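Probable 2-phosphosulfolactate phosphatase (Clostridium acetobutylicum, PDB 1VR0) probably hydrolyses (2R)-O-phospho-3-sulfolactate to (2R)-3-sulfolactate and phosphate, using magnesium as its cofactor. Local coordinates at residues D167-G172 and G206-A211; R119-S124 and I130-V135; E64-K69 and E89-S94; A142-E147 and V238-N243. One frame throughout, in Å; residues are numbered along the deposited sequence.

Contact 1: residues D167-G172 and G206-A211. With MG (magnesium ion), chain D.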
loop_
_atom_site.group_PDB
_atom_site.type_symbol
_atom_site.label_atom_id
_atom_site.label_comp_id
_atom_site.label_asym_id
_atom_site.label_seq_id
_atom_site.Cartn_x
_atom_site.Cartn_y
_atom_site.Cartn_z
ATOM N N ASP A 167 1.588 9.599 -6.653
ATOM C CA ASP A 167 0.672 9.993 -5.597
ATOM C C ASP A 167 1.310 9.727 -4.223
ATOM O O ASP A 167 1.084 10.448 -3.288
ATOM C CB ASP A 167 -0.700 9.290 -5.749
ATOM C CG ASP A 167 -1.459 9.758 -7.006
ATOM O OD1 ASP A 167 -1.227 10.896 -7.418
ATOM O OD2 ASP A 167 -2.273 9.019 -7.588
ATOM N N PHE A 168 2.127 8.695 -4.128
ATOM C CA PHE A 168 2.714 8.279 -2.875
ATOM C C PHE A 168 3.760 9.283 -2.409
ATOM O O PHE A 168 3.772 9.672 -1.234
ATOM C CB PHE A 168 3.340 6.903 -3.058
ATOM C CG PHE A 168 3.732 6.189 -1.766
ATOM C CD1 PHE A 168 2.765 5.688 -0.909
ATOM C CD2 PHE A 168 5.071 5.943 -1.463
ATOM C CE1 PHE A 168 3.127 5.002 0.262
ATOM C CE2 PHE A 168 5.423 5.259 -0.306
ATOM C CZ PHE A 168 4.444 4.781 0.552
ATOM N N ILE A 169 4.638 9.728 -3.314
ATOM C CA ILE A 169 5.675 10.665 -2.908
ATOM C C ILE A 169 5.055 12.013 -2.568
ATOM O O ILE A 169 5.520 12.726 -1.675
ATOM C CB ILE A 169 6.800 10.800 -3.959
ATOM C CG1 ILE A 169 7.981 11.601 -3.371
ATOM C CG2 ILE A 169 6.315 11.415 -5.250
ATOM C CD1 ILE A 169 9.317 11.430 -4.152
ATOM N N CYS A 170 4.001 12.364 -3.296
ATOM C CA CYS A 170 3.289 13.600 -3.052
ATOM C C CYS A 170 2.648 13.541 -1.676
ATOM O O CYS A 170 2.699 14.515 -0.959
ATOM C CB CYS A 170 2.229 13.812 -4.117
ATOM S SG CYS A 170 1.393 15.408 -3.927
ATOM N N SER A 171 2.093 12.380 -1.300
ATOM C CA SER A 171 1.613 12.179 0.077
ATOM C C SER A 171 2.702 12.439 1.090
ATOM O O SER A 171 2.491 13.096 2.086
ATOM C CB SER A 171 1.139 10.769 0.310
ATOM O OG SER A 171 0.132 10.391 -0.608
ATOM N N GLY A 172 3.876 11.894 0.824
ATOM C CA GLY A 172 5.040 12.070 1.672
ATOM C C GLY A 172 5.446 13.508 1.844
ATOM O O GLY A 172 5.790 13.918 2.939
ATOM N N GLY A 206 12.709 13.499 -9.730
ATOM C CA GLY A 206 13.595 12.380 -10.017
ATOM C C GLY A 206 12.951 11.033 -9.768
ATOM O O GLY A 206 13.038 10.135 -10.578
ATOM N N PHE A 207 12.273 10.902 -8.643
ATOM C CA PHE A 207 11.794 9.620 -8.215
ATOM C C PHE A 207 10.495 9.239 -8.913
ATOM O O PHE A 207 10.195 8.074 -9.110
ATOM C CB PHE A 207 11.640 9.647 -6.693
ATOM C CG PHE A 207 11.426 8.322 -6.108
ATOM C CD1 PHE A 207 12.500 7.545 -5.747
ATOM C CD2 PHE A 207 10.140 7.816 -5.963
ATOM C CE1 PHE A 207 12.293 6.268 -5.230
ATOM C CE2 PHE A 207 9.924 6.531 -5.437
ATOM C CZ PHE A 207 10.989 5.776 -5.064
ATOM N N VAL A 208 9.717 10.229 -9.306
ATOM C CA VAL A 208 8.493 9.955 -10.028
ATOM C C VAL A 208 8.787 9.232 -11.353
ATOM O O VAL A 208 7.979 8.437 -11.837
ATOM C CB VAL A 208 7.716 11.253 -10.306
ATOM C CG1 VAL A 208 6.495 10.979 -11.220
ATOM C CG2 VAL A 208 7.265 11.895 -9.007
ATOM N N LYS A 209 9.955 9.499 -11.936
ATOM C CA LYS A 209 10.325 8.826 -13.187
ATOM C C LYS A 209 10.352 7.285 -13.090
ATOM O O LYS A 209 10.331 6.624 -14.104
ATOM C CB LYS A 209 11.631 9.374 -13.729
ATOM C CG LYS A 209 11.472 10.807 -14.114
ATOM C CD LYS A 209 12.734 11.387 -14.645
ATOM C CE LYS A 209 12.618 12.874 -14.817
ATOM N NZ LYS A 209 13.922 13.416 -15.165
ATOM N N TYR A 210 10.351 6.730 -11.872
ATOM C CA TYR A 210 10.207 5.279 -11.664
ATOM C C TYR A 210 8.756 4.798 -11.690
ATOM O O TYR A 210 8.524 3.612 -11.767
ATOM C CB TYR A 210 10.855 4.855 -10.336
ATOM C CG TYR A 210 12.327 5.195 -10.267
ATOM C CD1 TYR A 210 13.202 4.729 -11.237
ATOM C CD2 TYR A 210 12.855 5.992 -9.242
ATOM C CE1 TYR A 210 14.551 5.055 -11.223
ATOM C CE2 TYR A 210 14.247 6.346 -9.223
ATOM C CZ TYR A 210 15.064 5.872 -10.227
ATOM O OH TYR A 210 16.407 6.155 -10.267
ATOM N N ALA A 211 7.782 5.706 -11.618
ATOM C CA ALA A 211 6.376 5.314 -11.663
ATOM C C ALA A 211 5.999 4.762 -13.027
ATOM O O ALA A 211 6.378 5.327 -14.034
ATOM C CB ALA A 211 5.478 6.492 -11.325
HETATM MG MG MG D . -2.903 9.138 -9.870
HETATM O O HOH W 1 -1.266 11.062 -10.131
HETATM O O HOH W 2 -1.215 8.195 -11.419
#
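I169 reaches out of helix 165-181 and meets F207 and V208 with two different branches. Its longer arm, with CG1 anti to the backbone N (chi1 -170°) and nearly straight beyond, carries CD1 to within 3.9 Å of F207 CB. The same methyl lies obliquely to the F207 ring, with F207 CD2 at 4.1 Å. The shorter branch takes the other neighbour: I169 CG2 touches V208 CG2 at 3.9 Å. In V208, CG1 lies anti to the backbone N, which puts CG2 beside that N and anti to the carbonyl carbon, on the side of I169. In both pairs the side chains pass at a slant.

Two aromatic rings also meet F207. Y210 sets its CD2 3.8 Å above one face of it, offset toward the rim, and Y196 of the second subunit meets it edge-to-face. V208 to A211 form a type I turn, closed by the bond from A211 N to V208 O at 2.7 Å.

Two residues before I169, D167 OD2 binds the magnesium ion at 2.4 Å, with D38 and G158 completing the protein ligands. D167 OD1 takes a hydrogen bond from a metal-bound water at 2.7 Å and another from M39 N, so both carboxylate oxygens are engaged and its orientation is fixed. The chemistry is therefore divided: I169 gives the helix a buried, wholly apolar seat against 206-211, while the polar work falls to D167 at the metal site.

Contact 2: residues R119-S124 and I130-V135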
loop_
_atom_site.group_PDB
_atom_site.type_symbol
_atom_site.label_atom_id
_atom_site.label_comp_id
_atom_site.label_asym_id
_atom_site.label_seq_id
_atom_site.Cartn_x
_atom_site.Cartn_y
_atom_site.Cartn_z
ATOM N N ARG A 119 -12.808 9.433 -9.108
ATOM C CA ARG A 119 -13.224 8.229 -8.349
ATOM C C ARG A 119 -12.808 8.312 -6.846
ATOM O O ARG A 119 -13.584 7.993 -5.936
ATOM C CB ARG A 119 -12.601 6.978 -8.997
ATOM C CG ARG A 119 -12.958 6.800 -10.522
ATOM C CD ARG A 119 -12.294 5.528 -11.198
ATOM N NE ARG A 119 -12.175 4.397 -10.258
ATOM C CZ ARG A 119 -11.050 3.758 -9.917
ATOM N NH1 ARG A 119 -9.846 4.029 -10.451
ATOM N NH2 ARG A 119 -11.134 2.789 -9.028
ATOM N N ALA A 120 -11.560 8.716 -6.615
ATOM C CA ALA A 120 -11.040 8.871 -5.263
ATOM C C ALA A 120 -11.834 9.943 -4.458
ATOM O O ALA A 120 -12.065 9.800 -3.238
ATOM C CB ALA A 120 -9.566 9.246 -5.313
ATOM N N ILE A 121 -12.234 11.016 -5.147
ATOM C CA ILE A 121 -12.969 12.108 -4.495
ATOM C C ILE A 121 -14.337 11.594 -4.024
ATOM O O ILE A 121 -14.651 11.621 -2.845
ATOM C CB ILE A 121 -13.087 13.373 -5.415
ATOM C CG1 ILE A 121 -11.708 13.978 -5.645
ATOM C CG2 ILE A 121 -13.956 14.425 -4.760
ATOM C CD1 ILE A 121 -11.616 14.956 -6.839
ATOM N N LYS A 122 -15.103 11.050 -4.946
ATOM C CA LYS A 122 -16.365 10.413 -4.599
ATOM C C LYS A 122 -16.222 9.334 -3.539
ATOM O O LYS A 122 -17.089 9.203 -2.688
ATOM C CB LYS A 122 -17.021 9.823 -5.861
ATOM C CG LYS A 122 -17.398 10.872 -6.943
ATOM C CD LYS A 122 -18.346 11.952 -6.388
ATOM C CE LYS A 122 -19.578 12.175 -7.258
ATOM N NZ LYS A 122 -20.692 12.689 -6.392
ATOM N N GLY A 123 -15.143 8.554 -3.591
ATOM C CA GLY A 123 -14.917 7.471 -2.617
ATOM C C GLY A 123 -14.649 7.910 -1.185
ATOM O O GLY A 123 -14.730 7.106 -0.270
ATOM N N SER A 124 -14.339 9.195 -1.004
ATOM C CA SER A 124 -14.058 9.777 0.304
ATOM C C SER A 124 -15.250 10.520 0.947
ATOM O O SER A 124 -15.088 11.134 2.016
ATOM C CB SER A 124 -12.872 10.706 0.159
ATOM O OG SER A 124 -11.845 10.052 -0.597
ATOM N N ILE A 130 -13.184 16.805 3.037
ATOM C CA ILE A 130 -12.396 16.324 1.902
ATOM C C ILE A 130 -11.576 17.465 1.282
ATOM O O ILE A 130 -12.127 18.369 0.671
ATOM C CB ILE A 130 -13.247 15.712 0.778
ATOM C CG1 ILE A 130 -14.052 14.510 1.272
ATOM C CG2 ILE A 130 -12.329 15.311 -0.406
ATOM C CD1 ILE A 130 -15.409 14.848 1.719
ATOM N N LEU A 131 -10.264 17.390 1.415
ATOM C CA LEU A 131 -9.351 18.370 0.834
ATOM C C LEU A 131 -8.755 17.888 -0.460
ATOM O O LEU A 131 -8.566 16.704 -0.662
ATOM C CB LEU A 131 -8.198 18.654 1.796
ATOM C CG LEU A 131 -8.594 19.099 3.204
ATOM C CD1 LEU A 131 -7.337 19.362 4.035
ATOM C CD2 LEU A 131 -9.492 20.353 3.182
ATOM N N ILE A 132 -8.426 18.810 -1.345
ATOM C CA ILE A 132 -7.812 18.433 -2.606
ATOM C C ILE A 132 -6.367 18.839 -2.546
ATOM O O ILE A 132 -6.077 20.001 -2.347
ATOM C CB ILE A 132 -8.470 19.130 -3.800
ATOM C CG1 ILE A 132 -9.973 18.802 -3.855
ATOM C CG2 ILE A 132 -7.767 18.725 -5.060
ATOM C CD1 ILE A 132 -10.315 17.298 -3.824
ATOM N N GLY A 133 -5.467 17.873 -2.714
ATOM C CA GLY A 133 -4.050 18.129 -2.568
ATOM C C GLY A 133 -3.218 17.738 -3.760
ATOM O O GLY A 133 -3.590 16.885 -4.563
ATOM N N SER A 134 -2.071 18.391 -3.866
ATOM C CA SER A 134 -1.158 18.201 -4.990
ATOM C C SER A 134 0.166 18.741 -4.529
ATOM O O SER A 134 0.250 19.374 -3.455
ATOM C CB SER A 134 -1.657 18.994 -6.202
ATOM O OG SER A 134 -1.704 20.410 -5.946
ATOM N N VAL A 135 1.193 18.568 -5.345
ATOM C CA VAL A 135 2.483 19.219 -5.047
ATOM C C VAL A 135 2.330 20.731 -5.005
ATOM O O VAL A 135 2.941 21.414 -4.178
ATOM C CB VAL A 135 3.595 18.818 -6.072
ATOM C CG1 VAL A 135 4.946 19.423 -5.700
ATOM C CG2 VAL A 135 3.738 17.337 -6.112
#
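I121 and I132 both start with CG1 beside the backbone N, anti to the carbonyl carbon, and then part ways. I121 runs on extended (chi2 163°), whereas I132 folds at its second torsion (chi2 -53°). This bend turns I132 CD1 toward the helix, where it sits 4.0 Å from I121 CD1 and equally far from I121 CG1, the two side chains crossing at about a right angle.

At the foot of the helix I130 lays its ethyl arm against S124: I130 CG1 comes 3.6 Å from S124 O, and S124 CB is 4.1 Å from the same carbon. S124 OG is turned back to the helix and donates to A120 O at 2.7 Å, approaching nearly along the C=O axis (160°). The hydroxyl is thereby satisfied in a buried place, and S124 offers I130 its carbonyl oxygen and CB.

A short loop, 124-128, joins helix 117-123, which follows strand 109-113 of the parallel sheet, to strand 129-133 of the mixed sheet, against which it packs. V36 of the adjoining strand 33-37 touches A120, I121 and S124; I46 of helix 42-51 meets I121; and Y241 of strand 240-242 closes on I121 and I130.

Contact 3: residues E64-K69 and E89-S94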
loop_
_atom_site.group_PDB
_atom_site.type_symbol
_atom_site.label_atom_id
_atom_site.label_comp_id
_atom_site.label_asym_id
_atom_site.label_seq_id
_atom_site.Cartn_x
_atom_site.Cartn_y
_atom_site.Cartn_z
ATOM N N GLU A 64 -21.665 10.359 -19.371
ATOM C CA GLU A 64 -23.099 10.612 -19.492
ATOM C C GLU A 64 -23.605 11.561 -18.388
ATOM O O GLU A 64 -24.347 12.487 -18.633
ATOM C CB GLU A 64 -23.835 9.297 -19.441
ATOM C CG GLU A 64 -25.202 9.395 -20.007
ATOM C CD GLU A 64 -26.142 8.349 -19.423
ATOM O OE1 GLU A 64 -27.240 8.167 -20.018
ATOM O OE2 GLU A 64 -25.773 7.724 -18.381
ATOM N N GLU A 65 -23.145 11.325 -17.174
ATOM C CA GLU A 65 -23.487 12.165 -16.033
ATOM C C GLU A 65 -22.910 13.592 -16.193
ATOM O O GLU A 65 -23.551 14.556 -15.795
ATOM C CB GLU A 65 -23.031 11.452 -14.753
ATOM C CG GLU A 65 -22.823 12.291 -13.500
ATOM C CD GLU A 65 -24.073 12.537 -12.663
ATOM O OE1 GLU A 65 -25.207 12.664 -13.238
ATOM O OE2 GLU A 65 -23.867 12.629 -11.410
ATOM N N ALA A 66 -21.721 13.708 -16.806
ATOM C CA ALA A 66 -21.100 15.006 -17.117
ATOM C C ALA A 66 -21.937 15.827 -18.086
ATOM O O ALA A 66 -22.099 17.035 -17.891
ATOM C CB ALA A 66 -19.688 14.826 -17.667
ATOM N N LEU A 67 -22.476 15.185 -19.117
ATOM C CA LEU A 67 -23.276 15.901 -20.124
ATOM C C LEU A 67 -24.601 16.358 -19.553
ATOM O O LEU A 67 -25.148 17.375 -19.974
ATOM C CB LEU A 67 -23.496 15.049 -21.387
ATOM C CG LEU A 67 -22.182 14.673 -22.117
ATOM C CD1 LEU A 67 -22.373 13.629 -23.244
ATOM C CD2 LEU A 67 -21.470 15.919 -22.644
ATOM N N LYS A 68 -25.109 15.596 -18.598
ATOM C CA LYS A 68 -26.329 15.930 -17.894
ATOM C C LYS A 68 -26.080 17.131 -16.954
ATOM O O LYS A 68 -26.882 18.071 -16.899
ATOM C CB LYS A 68 -26.801 14.675 -17.137
ATOM C CG LYS A 68 -28.176 14.739 -16.467
ATOM C CD LYS A 68 -28.206 13.863 -15.171
ATOM C CE LYS A 68 -29.648 13.574 -14.675
ATOM N NZ LYS A 68 -29.637 12.534 -13.602
ATOM N N LYS A 69 -24.946 17.117 -16.261
ATOM C CA LYS A 69 -24.572 18.208 -15.359
ATOM C C LYS A 69 -24.402 19.575 -16.055
ATOM O O LYS A 69 -24.726 20.610 -15.471
ATOM C CB LYS A 69 -23.284 17.866 -14.598
ATOM C CG LYS A 69 -23.438 16.922 -13.374
ATOM C CD LYS A 69 -24.606 17.329 -12.475
ATOM C CE LYS A 69 -24.487 16.801 -11.038
ATOM N NZ LYS A 69 -25.508 17.484 -10.153
ATOM N N GLU A 89 -14.210 13.095 -26.407
ATOM C CA GLU A 89 -14.883 13.650 -27.604
ATOM C C GLU A 89 -16.031 14.547 -27.140
ATOM O O GLU A 89 -16.765 14.163 -26.252
ATOM C CB GLU A 89 -15.385 12.530 -28.562
ATOM C CG GLU A 89 -15.283 12.830 -30.051
ATOM N N GLY A 90 -16.146 15.752 -27.707
ATOM C CA GLY A 90 -17.196 16.709 -27.342
ATOM C C GLY A 90 -16.923 17.580 -26.112
ATOM O O GLY A 90 -17.742 18.441 -25.785
ATOM N N PHE A 91 -15.806 17.363 -25.411
ATOM C CA PHE A 91 -15.472 18.173 -24.221
ATOM C C PHE A 91 -14.768 19.450 -24.644
ATOM O O PHE A 91 -14.333 19.573 -25.779
ATOM C CB PHE A 91 -14.585 17.388 -23.218
ATOM C CG PHE A 91 -15.351 16.502 -22.261
ATOM C CD1 PHE A 91 -16.552 15.899 -22.627
ATOM C CD2 PHE A 91 -14.867 16.274 -21.002
ATOM C CE1 PHE A 91 -17.252 15.087 -21.738
ATOM C CE2 PHE A 91 -15.571 15.460 -20.092
ATOM C CZ PHE A 91 -16.766 14.872 -20.472
ATOM N N ASP A 92 -14.656 20.391 -23.714
ATOM C CA ASP A 92 -14.050 21.689 -23.995
ATOM C C ASP A 92 -12.546 21.637 -23.774
ATOM O O ASP A 92 -11.776 22.189 -24.562
ATOM C CB ASP A 92 -14.705 22.767 -23.120
ATOM C CG ASP A 92 -16.183 22.917 -23.408
ATOM O OD1 ASP A 92 -16.525 23.099 -24.587
ATOM O OD2 ASP A 92 -17.015 22.823 -22.487
ATOM N N PHE A 93 -12.137 20.963 -22.704
ATOM C CA PHE A 93 -10.745 20.862 -22.360
ATOM C C PHE A 93 -10.395 19.455 -21.958
ATOM O O PHE A 93 -11.253 18.585 -21.774
ATOM C CB PHE A 93 -10.410 21.857 -21.245
ATOM C CG PHE A 93 -10.707 23.256 -21.626
ATOM C CD1 PHE A 93 -9.938 23.890 -22.624
ATOM C CD2 PHE A 93 -11.791 23.923 -21.082
ATOM C CE1 PHE A 93 -10.233 25.204 -23.070
ATOM C CE2 PHE A 93 -12.104 25.221 -21.511
ATOM C CZ PHE A 93 -11.304 25.865 -22.524
ATOM N N SER A 94 -9.097 19.250 -21.832
ATOM C CA SER A 94 -8.528 17.959 -21.543
ATOM C C SER A 94 -8.179 17.987 -20.077
ATOM O O SER A 94 -8.905 18.619 -19.318
ATOM C CB SER A 94 -7.353 17.742 -22.497
ATOM O OG SER A 94 -6.373 16.941 -21.938
#
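The F91 ring meets two aliphatic side chains of helix 63-73, both coming in obliquely to its plane. A66 CB is 4.1 Å from F91 CZ, and L67 CD2 is 4.4 Å from F91 CE1, so neighbouring ring carbons serve consecutive helix residues. F91 CG stands anti to the carbonyl carbon (chi1 -84°), which sends the ring from the loop toward the helix. The CB of A66 points toward the loop; L67 sets off along the helix flank and only its far end, CD2, comes near. The ring also rests on L79 and T113, side chains of the sheet beneath.

That sheet is the three-stranded parallel one. Helix 63-73 is the connection of a beta-alpha-beta crossover from strand 56-59 to strand 77-81, with strand 109-113 lying between the two. A66 touches I111 and L79 as well, and F91 thus fills a corner between helix, sheet and loop.

The loop is tied to the outer strand 77-81 by backbone bonds of D92 and F93 to L79 and of S94 to G81, and D92 OD2 takes a further bond from L79 N. Ahead of the ring, G90 has a positive phi (84°), a backbone conformation glycine adopts readily. The sulfolactate pocket residues G85 and N95 lie in the same loop, before and after 89-94, and the F91 side chain lies about 11 Å from the bound sulfolactate.

Contact 4: residues A142-E147 and V238-N243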
loop_
_atom_site.group_PDB
_atom_site.type_symbol
_atom_site.label_atom_id
_atom_site.label_comp_id
_atom_site.label_asym_id
_atom_site.label_seq_id
_atom_site.Cartn_x
_atom_site.Cartn_y
_atom_site.Cartn_z
ATOM N N ALA A 142 -1.084 21.312 4.242
ATOM C CA ALA A 142 -0.573 20.944 5.533
ATOM C C ALA A 142 -1.075 21.954 6.551
ATOM O O ALA A 142 -1.488 21.601 7.643
ATOM C CB ALA A 142 0.915 20.898 5.496
ATOM N N GLU A 143 -1.093 23.216 6.164
ATOM C CA GLU A 143 -1.591 24.246 7.046
ATOM C C GLU A 143 -3.068 24.054 7.365
ATOM O O GLU A 143 -3.455 24.201 8.509
ATOM C CB GLU A 143 -1.347 25.594 6.428
ATOM C CG GLU A 143 -1.895 26.684 7.285
ATOM C CD GLU A 143 -1.266 28.003 7.001
ATOM O OE1 GLU A 143 -0.015 28.045 6.910
ATOM O OE2 GLU A 143 -2.020 28.990 6.864
ATOM N N LYS A 144 -3.875 23.680 6.374
ATOM C CA LYS A 144 -5.300 23.408 6.590
ATOM C C LYS A 144 -5.553 22.164 7.460
ATOM O O LYS A 144 -6.431 22.142 8.327
ATOM C CB LYS A 144 -6.021 23.289 5.253
ATOM C CG LYS A 144 -7.535 23.130 5.335
ATOM C CD LYS A 144 -8.234 24.313 5.883
ATOM C CE LYS A 144 -9.731 24.025 6.019
ATOM N NZ LYS A 144 -10.464 25.158 6.714
ATOM N N ILE A 145 -4.742 21.153 7.255
ATOM C CA ILE A 145 -4.763 19.951 8.082
ATOM C C ILE A 145 -4.594 20.257 9.552
ATOM O O ILE A 145 -5.338 19.755 10.386
ATOM C CB ILE A 145 -3.682 18.968 7.612
ATOM C CG1 ILE A 145 -4.140 18.291 6.338
ATOM C CG2 ILE A 145 -3.397 17.926 8.668
ATOM C CD1 ILE A 145 -3.003 17.522 5.592
ATOM N N VAL A 146 -3.621 21.091 9.870
ATOM C CA VAL A 146 -3.354 21.471 11.258
ATOM C C VAL A 146 -4.525 22.263 11.831
ATOM O O VAL A 146 -4.966 21.992 12.933
ATOM C CB VAL A 146 -2.051 22.284 11.353
ATOM C CG1 VAL A 146 -1.833 22.866 12.747
ATOM C CG2 VAL A 146 -0.878 21.415 10.942
ATOM N N GLU A 147 -5.034 23.225 11.070
ATOM C CA GLU A 147 -6.178 24.045 11.500
ATOM C C GLU A 147 -7.384 23.163 11.793
ATOM O O GLU A 147 -8.063 23.370 12.779
ATOM C CB GLU A 147 -6.552 25.073 10.420
ATOM C CG GLU A 147 -7.554 26.145 10.859
ATOM C CD GLU A 147 -8.857 26.199 9.996
ATOM O OE1 GLU A 147 -8.874 25.715 8.839
ATOM O OE2 GLU A 147 -9.888 26.724 10.483
ATOM N N VAL A 238 -6.639 25.749 -0.830
ATOM C CA VAL A 238 -6.962 24.364 -0.565
ATOM C C VAL A 238 -8.388 24.052 -0.937
ATOM O O VAL A 238 -9.284 24.194 -0.133
ATOM C CB VAL A 238 -6.769 24.024 0.893
ATOM C CG1 VAL A 238 -7.059 22.544 1.120
ATOM C CG2 VAL A 238 -5.345 24.365 1.327
ATOM N N PRO A 239 -8.610 23.569 -2.153
ATOM C CA PRO A 239 -9.983 23.257 -2.521
ATOM C C PRO A 239 -10.594 22.185 -1.640
ATOM O O PRO A 239 -9.899 21.331 -1.090
ATOM C CB PRO A 239 -9.872 22.741 -3.955
ATOM C CG PRO A 239 -8.537 23.164 -4.436
ATOM C CD PRO A 239 -7.662 23.245 -3.227
ATOM N N GLN A 240 -11.907 22.240 -1.523
ATOM C CA GLN A 240 -12.592 21.372 -0.618
ATOM C C GLN A 240 -13.856 20.852 -1.283
ATOM O O GLN A 240 -14.620 21.624 -1.847
ATOM C CB GLN A 240 -12.883 22.168 0.625
ATOM C CG GLN A 240 -13.188 21.322 1.785
ATOM C CD GLN A 240 -12.893 21.976 3.123
ATOM O OE1 GLN A 240 -12.285 23.067 3.217
ATOM N NE2 GLN A 240 -13.318 21.289 4.180
ATOM N N TYR A 241 -14.046 19.536 -1.242
ATOM C CA TYR A 241 -15.228 18.878 -1.808
ATOM C C TYR A 241 -16.320 18.820 -0.740
ATOM O O TYR A 241 -16.094 18.355 0.359
ATOM C CB TYR A 241 -14.855 17.466 -2.312
ATOM C CG TYR A 241 -16.003 16.616 -2.831
ATOM C CD1 TYR A 241 -16.627 16.914 -4.020
ATOM C CD2 TYR A 241 -16.435 15.491 -2.142
ATOM C CE1 TYR A 241 -17.661 16.156 -4.486
ATOM C CE2 TYR A 241 -17.476 14.713 -2.617
ATOM C CZ TYR A 241 -18.088 15.061 -3.787
ATOM O OH TYR A 241 -19.136 14.315 -4.284
ATOM N N THR A 242 -17.498 19.312 -1.078
ATOM C CA THR A 242 -18.600 19.448 -0.149
ATOM C C THR A 242 -19.882 19.350 -0.934
ATOM O O THR A 242 -20.071 20.154 -1.820
ATOM C CB THR A 242 -18.568 20.859 0.529
ATOM O OG1 THR A 242 -17.308 21.062 1.194
ATOM C CG2 THR A 242 -19.704 21.000 1.538
ATOM N N ASN A 243 -20.747 18.390 -0.606
ATOM C CA ASN A 243 -22.036 18.249 -1.258
ATOM C C ASN A 243 -21.914 18.221 -2.774
ATOM O O ASN A 243 -22.588 18.966 -3.464
ATOM C CB ASN A 243 -22.982 19.382 -0.837
ATOM C CG ASN A 243 -23.232 19.421 0.655
ATOM O OD1 ASN A 243 -23.377 18.394 1.302
ATOM N ND2 ASN A 243 -23.317 20.623 1.202
#
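The two segments come nearest at K144 and V238, CA atoms 7.4 Å apart, where helix 138-148 passes the start of 238-243. Helix 138-148 is the connection of a beta-alpha-beta crossover: it leaves parallel strand 129-133 and leads to 152-156, with 33-37 between them in the mixed sheet. Strand 240-242 runs antiparallel beside 129-133; the contact therefore joins this helix to the antiparallel strand near the end of the chain.

K144 carries the helix side of the contact. Its CB packs on V238 CG2 at 4.1 Å. With CG anti to the backbone N (chi1 -175°) and a bend at the second torsion (chi2 66°), the rest of the lysine runs on past V238 to Q240, whose side chain it crosses at about a right angle. K144 CE stands 3.9 Å from Q240 OE1, a contact of packing between the lysine's methylene and the amide oxygen. Q240 itself stretches out from the strand, extended beyond CG. V238 and Q240 both touch L131 of the neighbouring strand.

This is a surface contact, and the lysine charge is met within its own helix. On the same helix E143 makes a salt bridge to R181. One turn on from K144, E147 receives the ammonium: K144 NZ donates to E147 OE1 at 2.7 Å, in a salt bridge that uses the syn lone pair of that oxygen.

How the contacts relate
Along the chain, contact 3 closes first, then contact 2; contact 4 spans the rest, with contact 1 nested inside its loop. Contacts 2 and 4 are closest, with centres 10 Å apart, and share the mixed sheet: strands 129-133 and 240-242 are neighbours there, joined by backbone bonds between I132 and P239 and between I130 and Y241. Contact 1 touches contact 2 where C170 packs on S134 and V135, centres 17 Å apart. Contact 3 lies on the separate parallel sheet, about 30 Å from contact 1 between centres and across the chain's centre. Magnesium ligand D167 belongs to contact 1, while the loop of contact 3 adjoins sulfolactate-pocket residues, consistent with an active site assembled around both sheets.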